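Local coordinates for ferric iron-binding periplasmic protein (Pseudomonas aeruginosa PAO1, PDB 6IVY) that binds ferric iron and probably delivers it in the periplasm to an ABC transporter for uptake into the cell, at residues 100-105 and 192-197; 58-63 and 222-227. One frame throughout, in Å; residues are numbered along the deposited sequence.

Contact 1: residues 100-105 and 192-197. With FE (Fe (III) ion), chain D; PO4 (phosphate ion), chain C.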
# COMPACT_ATOMS: atom_id res chain seq x y z
N ALA A 100 -2.39 -0.10 7.30
CA ALA A 100 -2.08 1.10 6.53
C ALA A 100 -0.57 1.27 6.39
O ALA A 100 0.20 0.88 7.28
CB ALA A 100 -2.69 2.36 7.16
N ARG A 101 -0.16 1.81 5.25
CA ARG A 101 1.21 2.25 5.00
C ARG A 101 1.18 3.74 4.69
O ARG A 101 0.11 4.32 4.45
CB ARG A 101 1.87 1.45 3.85
CG ARG A 101 1.04 1.42 2.56
CD ARG A 101 0.12 0.18 2.47
NE ARG A 101 0.86 -1.08 2.54
CZ ARG A 101 1.64 -1.56 1.57
NH1 ARG A 101 1.79 -0.88 0.44
NH2 ARG A 101 2.29 -2.71 1.74
N THR A 102 2.33 4.40 4.69
CA THR A 102 2.30 5.84 4.44
C THR A 102 3.49 6.26 3.57
O THR A 102 4.54 5.61 3.55
CB THR A 102 2.27 6.64 5.75
OG1 THR A 102 2.00 8.01 5.45
CG2 THR A 102 3.64 6.53 6.49
N ARG A 103 3.31 7.37 2.87
CA ARG A 103 4.31 7.85 1.94
C ARG A 103 5.44 8.56 2.70
O ARG A 103 5.20 9.28 3.67
CB ARG A 103 3.66 8.80 0.94
CG ARG A 103 2.60 8.09 0.11
CD ARG A 103 3.25 6.99 -0.71
NE ARG A 103 4.11 7.52 -1.77
CZ ARG A 103 4.89 6.78 -2.55
NH1 ARG A 103 4.94 5.45 -2.40
NH2 ARG A 103 5.62 7.35 -3.49
N VAL A 104 6.67 8.33 2.26
CA VAL A 104 7.84 8.94 2.89
C VAL A 104 8.79 9.46 1.83
O VAL A 104 8.76 9.04 0.67
CB VAL A 104 8.59 7.96 3.82
CG1 VAL A 104 7.73 7.59 5.02
CG2 VAL A 104 9.01 6.72 3.04
N LEU A 105 9.68 10.35 2.25
CA LEU A 105 10.85 10.73 1.46
C LEU A 105 12.07 10.18 2.17
O LEU A 105 12.55 10.76 3.15
CB LEU A 105 10.93 12.25 1.28
CG LEU A 105 12.10 12.79 0.44
CD1 LEU A 105 11.98 12.42 -1.05
CD2 LEU A 105 12.21 14.30 0.62
N ILE A 192 9.10 6.60 -1.41
CA ILE A 192 8.72 5.20 -1.26
C ILE A 192 7.66 5.09 -0.16
O ILE A 192 7.14 6.11 0.30
CB ILE A 192 9.95 4.32 -0.93
CG1 ILE A 192 10.62 4.79 0.36
CG2 ILE A 192 10.97 4.32 -2.09
CD1 ILE A 192 11.76 3.85 0.86
N ASN A 193 7.32 3.87 0.26
CA ASN A 193 6.49 3.69 1.45
C ASN A 193 7.36 3.50 2.68
O ASN A 193 8.54 3.14 2.58
CB ASN A 193 5.52 2.51 1.29
CG ASN A 193 4.61 2.67 0.10
OD1 ASN A 193 4.21 3.79 -0.25
ND2 ASN A 193 4.29 1.55 -0.56
N ASN A 194 6.77 3.72 3.85
CA ASN A 194 7.56 3.79 5.08
C ASN A 194 8.22 2.46 5.43
O ASN A 194 9.34 2.43 5.96
CB ASN A 194 6.67 4.23 6.23
CG ASN A 194 5.63 3.19 6.57
OD1 ASN A 194 4.79 2.87 5.73
ND2 ASN A 194 5.69 2.64 7.79
N TYR A 195 7.54 1.34 5.15
CA TYR A 195 7.96 0.07 5.72
C TYR A 195 9.25 -0.46 5.09
O TYR A 195 9.93 -1.29 5.70
CB TYR A 195 6.84 -0.97 5.58
CG TYR A 195 6.29 -1.15 4.17
CD1 TYR A 195 6.87 -2.08 3.30
CD2 TYR A 195 5.20 -0.41 3.72
CE1 TYR A 195 6.39 -2.25 2.01
CE2 TYR A 195 4.70 -0.58 2.43
CZ TYR A 195 5.32 -1.49 1.58
OH TYR A 195 4.85 -1.66 0.32
N TYR A 196 9.61 0.03 3.91
CA TYR A 196 10.77 -0.52 3.21
C TYR A 196 12.06 -0.25 3.96
O TYR A 196 12.98 -1.07 3.94
CB TYR A 196 10.84 0.06 1.80
CG TYR A 196 9.79 -0.48 0.86
CD1 TYR A 196 9.93 -1.75 0.28
CD2 TYR A 196 8.66 0.27 0.53
CE1 TYR A 196 8.97 -2.25 -0.61
CE2 TYR A 196 7.70 -0.21 -0.32
CZ TYR A 196 7.86 -1.46 -0.90
OH TYR A 196 6.92 -1.92 -1.77
N TRP A 197 12.16 0.90 4.60
CA TRP A 197 13.32 1.21 5.42
C TRP A 197 13.49 0.20 6.55
O TRP A 197 14.60 -0.28 6.81
CB TRP A 197 13.17 2.64 5.97
CG TRP A 197 14.32 3.19 6.71
CD1 TRP A 197 15.31 3.98 6.22
CD2 TRP A 197 14.59 3.03 8.11
NE1 TRP A 197 16.20 4.31 7.22
CE2 TRP A 197 15.78 3.74 8.39
CE3 TRP A 197 13.96 2.34 9.15
CZ2 TRP A 197 16.34 3.79 9.67
CZ3 TRP A 197 14.53 2.38 10.42
CH2 TRP A 197 15.70 3.11 10.67
FE FE D . 5.08 -2.36 -1.35
P PO4 C . 3.56 -0.47 -3.61
O1 PO4 C . 2.07 -0.84 -3.61
O2 PO4 C . 4.22 -0.96 -2.36
O3 PO4 C . 4.21 -1.15 -4.79
O4 PO4 C . 3.72 1.04 -3.70
O HOH W 1 5.15 -3.23 -3.38
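V104 and I192 hold the close-packed, apolar end of this contact: V104 N reaches I192 O at 3.0 Å, I192 N returns a bond to V104 O at 3.2 Å, and on one face of the sheet CG2 of V104 lies 3.7 Å from CG1 of I192. CG1 of V104 rests on CB of N194, just after strand 189-193. N194 is fastened to T102 twice. T102 O accepts N194 N at 2.9 Å, while the side-chain OD1 of N194 takes T102 N, which sits well above its amide plane. The N194 amide gets there because CG is tucked between its backbone N and carbonyl carbon (chi1 67°). In this type 2 periplasmic-binding fold the antiparallel strands 96-107 and 189-193 lead into the iron site, and the chain after strand 189-193 brings in Y195 and Y196, both iron ligands. R103 starts away from its partner strand but bends back at chi2 and chi3 to give NH1 to N193 OD1 at 2.8 Å, the oxygen lying near the guanidinium plane. The other branch of that amide, ND2, donates to phosphate O4 and weakly to Y195 OH. In contrast to the V104 end, the side at R101 is polar. Its guanidinium has the rim of the Y195 ring over one face, the planes 45° apart, and R101 CZ lies 3.3 Å from Y195 CE2. NH1 of R101 forms a salt bridge with E60 and NE one with E262. Beyond, the contact ends in ions and water: iron is bound by Y195 OH at 1.8 Å, Y196 OH at 1.9 Å, phosphate O2 and water 1, with E59 and H11 completing six ligands.

Contact 2: residues 58-63 and 222-227. With FE (Fe (III) ion), chain D.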
# COMPACT_ATOMS: atom_id res chain seq x y z
N THR A 58 -4.35 -7.29 -0.87
CA THR A 58 -3.64 -6.31 -1.70
C THR A 58 -2.85 -5.35 -0.83
O THR A 58 -3.13 -5.15 0.35
CB THR A 58 -4.61 -5.50 -2.58
OG1 THR A 58 -5.52 -4.77 -1.77
CG2 THR A 58 -5.39 -6.43 -3.53
N GLU A 59 -1.84 -4.73 -1.45
CA GLU A 59 -1.09 -3.67 -0.78
C GLU A 59 -1.87 -2.36 -0.73
O GLU A 59 -1.65 -1.54 0.17
CB GLU A 59 0.23 -3.43 -1.51
CG GLU A 59 1.21 -4.59 -1.41
CD GLU A 59 2.59 -4.19 -1.85
OE1 GLU A 59 3.19 -3.33 -1.18
OE2 GLU A 59 3.08 -4.74 -2.86
N GLU A 60 -2.78 -2.14 -1.68
CA GLU A 60 -3.44 -0.84 -1.84
C GLU A 60 -4.91 -1.07 -2.16
O GLU A 60 -5.30 -2.15 -2.62
CB GLU A 60 -2.78 -0.02 -2.97
CG GLU A 60 -1.28 -0.19 -3.06
CD GLU A 60 -0.55 0.54 -1.94
OE1 GLU A 60 0.63 0.24 -1.67
OE2 GLU A 60 -1.17 1.43 -1.31
N SER A 61 -5.73 -0.02 -1.96
CA SER A 61 -7.18 -0.20 -2.05
C SER A 61 -7.83 -0.08 -3.43
O SER A 61 -8.91 -0.65 -3.62
CB SER A 61 -7.89 0.77 -1.08
OG SER A 61 -7.42 2.10 -1.25
N PRO A 62 -7.28 0.67 -4.40
CA PRO A 62 -7.96 0.81 -5.72
C PRO A 62 -8.40 -0.52 -6.33
O PRO A 62 -9.54 -0.64 -6.79
CB PRO A 62 -6.90 1.53 -6.57
CG PRO A 62 -6.27 2.49 -5.56
CD PRO A 62 -6.16 1.65 -4.30
N PRO A 63 -7.55 -1.56 -6.34
CA PRO A 63 -8.02 -2.84 -6.92
C PRO A 63 -9.22 -3.42 -6.19
O PRO A 63 -10.06 -4.06 -6.83
CB PRO A 63 -6.80 -3.76 -6.80
CG PRO A 63 -5.65 -2.88 -6.57
CD PRO A 63 -6.16 -1.68 -5.85
N LEU A 222 0.45 11.20 2.35
CA LEU A 222 -0.68 10.30 2.14
C LEU A 222 -0.54 9.00 2.93
O LEU A 222 0.56 8.46 3.11
CB LEU A 222 -0.79 10.01 0.64
CG LEU A 222 -2.02 9.24 0.18
CD1 LEU A 222 -3.24 10.17 0.24
CD2 LEU A 222 -1.78 8.70 -1.21
N VAL A 223 -1.67 8.49 3.40
CA VAL A 223 -1.77 7.17 4.02
C VAL A 223 -2.62 6.29 3.11
O VAL A 223 -3.72 6.69 2.71
CB VAL A 223 -2.40 7.27 5.43
CG1 VAL A 223 -2.74 5.87 5.98
CG2 VAL A 223 -1.47 7.98 6.36
N THR A 224 -2.11 5.11 2.76
CA THR A 224 -2.85 4.20 1.90
C THR A 224 -3.12 2.90 2.63
O THR A 224 -2.39 2.52 3.54
CB THR A 224 -2.12 3.94 0.58
OG1 THR A 224 -0.89 3.26 0.86
CG2 THR A 224 -1.79 5.26 -0.11
N VAL A 225 -4.18 2.21 2.23
CA VAL A 225 -4.69 1.08 3.00
C VAL A 225 -4.53 -0.20 2.20
O VAL A 225 -5.03 -0.32 1.08
CB VAL A 225 -6.15 1.31 3.40
CG1 VAL A 225 -6.75 0.02 4.00
CG2 VAL A 225 -6.22 2.48 4.36
N SER A 226 -3.84 -1.17 2.80
CA SER A 226 -3.80 -2.54 2.30
C SER A 226 -5.01 -3.30 2.82
O SER A 226 -5.30 -3.27 4.02
CB SER A 226 -2.50 -3.21 2.76
OG SER A 226 -2.63 -4.60 2.92
N GLY A 227 -5.73 -3.98 1.93
CA GLY A 227 -7.00 -4.59 2.32
C GLY A 227 -7.16 -6.00 1.78
O GLY A 227 -6.31 -6.51 1.03
FE FE D . 5.08 -2.36 -1.35
O HOH W 1 5.15 -3.23 -3.38
O HOH W 2 -5.59 3.57 0.27
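The carbonyl oxygen of T58 receives a side-chain hydroxyl as well as a backbone amide: S226 OG donates to T58 O at 2.7 Å, in the carbonyl plane, and G227 N adds a weak bond of 3.3 Å to T58 O. A chi1 of 151° turns the S226 hydroxyl away from its own backbone N and onto T58 O; CB of S226 itself lies against the carbonyl oxygens of T58 and E59. In the other direction, T58 N gives a nearly straight bond to G227 O, 2.8 Å long. T58 also steadies its own loop, with OG1 donating to E60 O from above that carbonyl's plane. Strands 55-57 and 223-230 are antiparallel neighbours in the sheet of this periplasmic binding fold, and after strand 55-57 the chain leaves the sheet for the loop that leads to helix 62-69. E59 sits in this loop, its CA 4.3 Å from the CA of S226 while its CB points away from the strand. The E59 side chain extends beyond CG and delivers OE1 to the ferric ion at 2.1 Å; OE2 accepts a hydrogen bond from water 1, itself a metal ligand. R101 donates to the same OE1, and D37 accepts the amide of E59, so both the carboxylate and the backbone of E59 have a second partner. The CB of E60 also points away, but the side chain bends at chi2 so that OE2 accepts T224 OG1 at 2.9 Å through its syn lone pair. That OE2 lies near the carboxylate of E144, a neighbour that would probably make a proton on one of the two acids more favourable, while OE1 is paired with R101. S61 meets the strand through water 2, which donates to S61 OG and accepts V225 N.

Contacts 1 and 2 lie side by side, their centres 12 Å apart, because strands 96-107 and 223-230 are neighbours in one sheet. Two direct bridges join them: the salt bridge from R101 NH1 to E60 OE1 is 2.7 Å long, and T102 OG1 probably hydrogen-bonds L222 O at 2.8 Å. Each also supplies ligands to the same iron, residues 192-197 giving two tyrosines and residues 58-63 a glutamate, with Y195 OH 2.8 Å from E59 OE1 in the coordination shell; water 1 is common to both. R101 thus spans the pair, engaging both acids of contact 2 beside the metal site, which H11 and the phosphate complete.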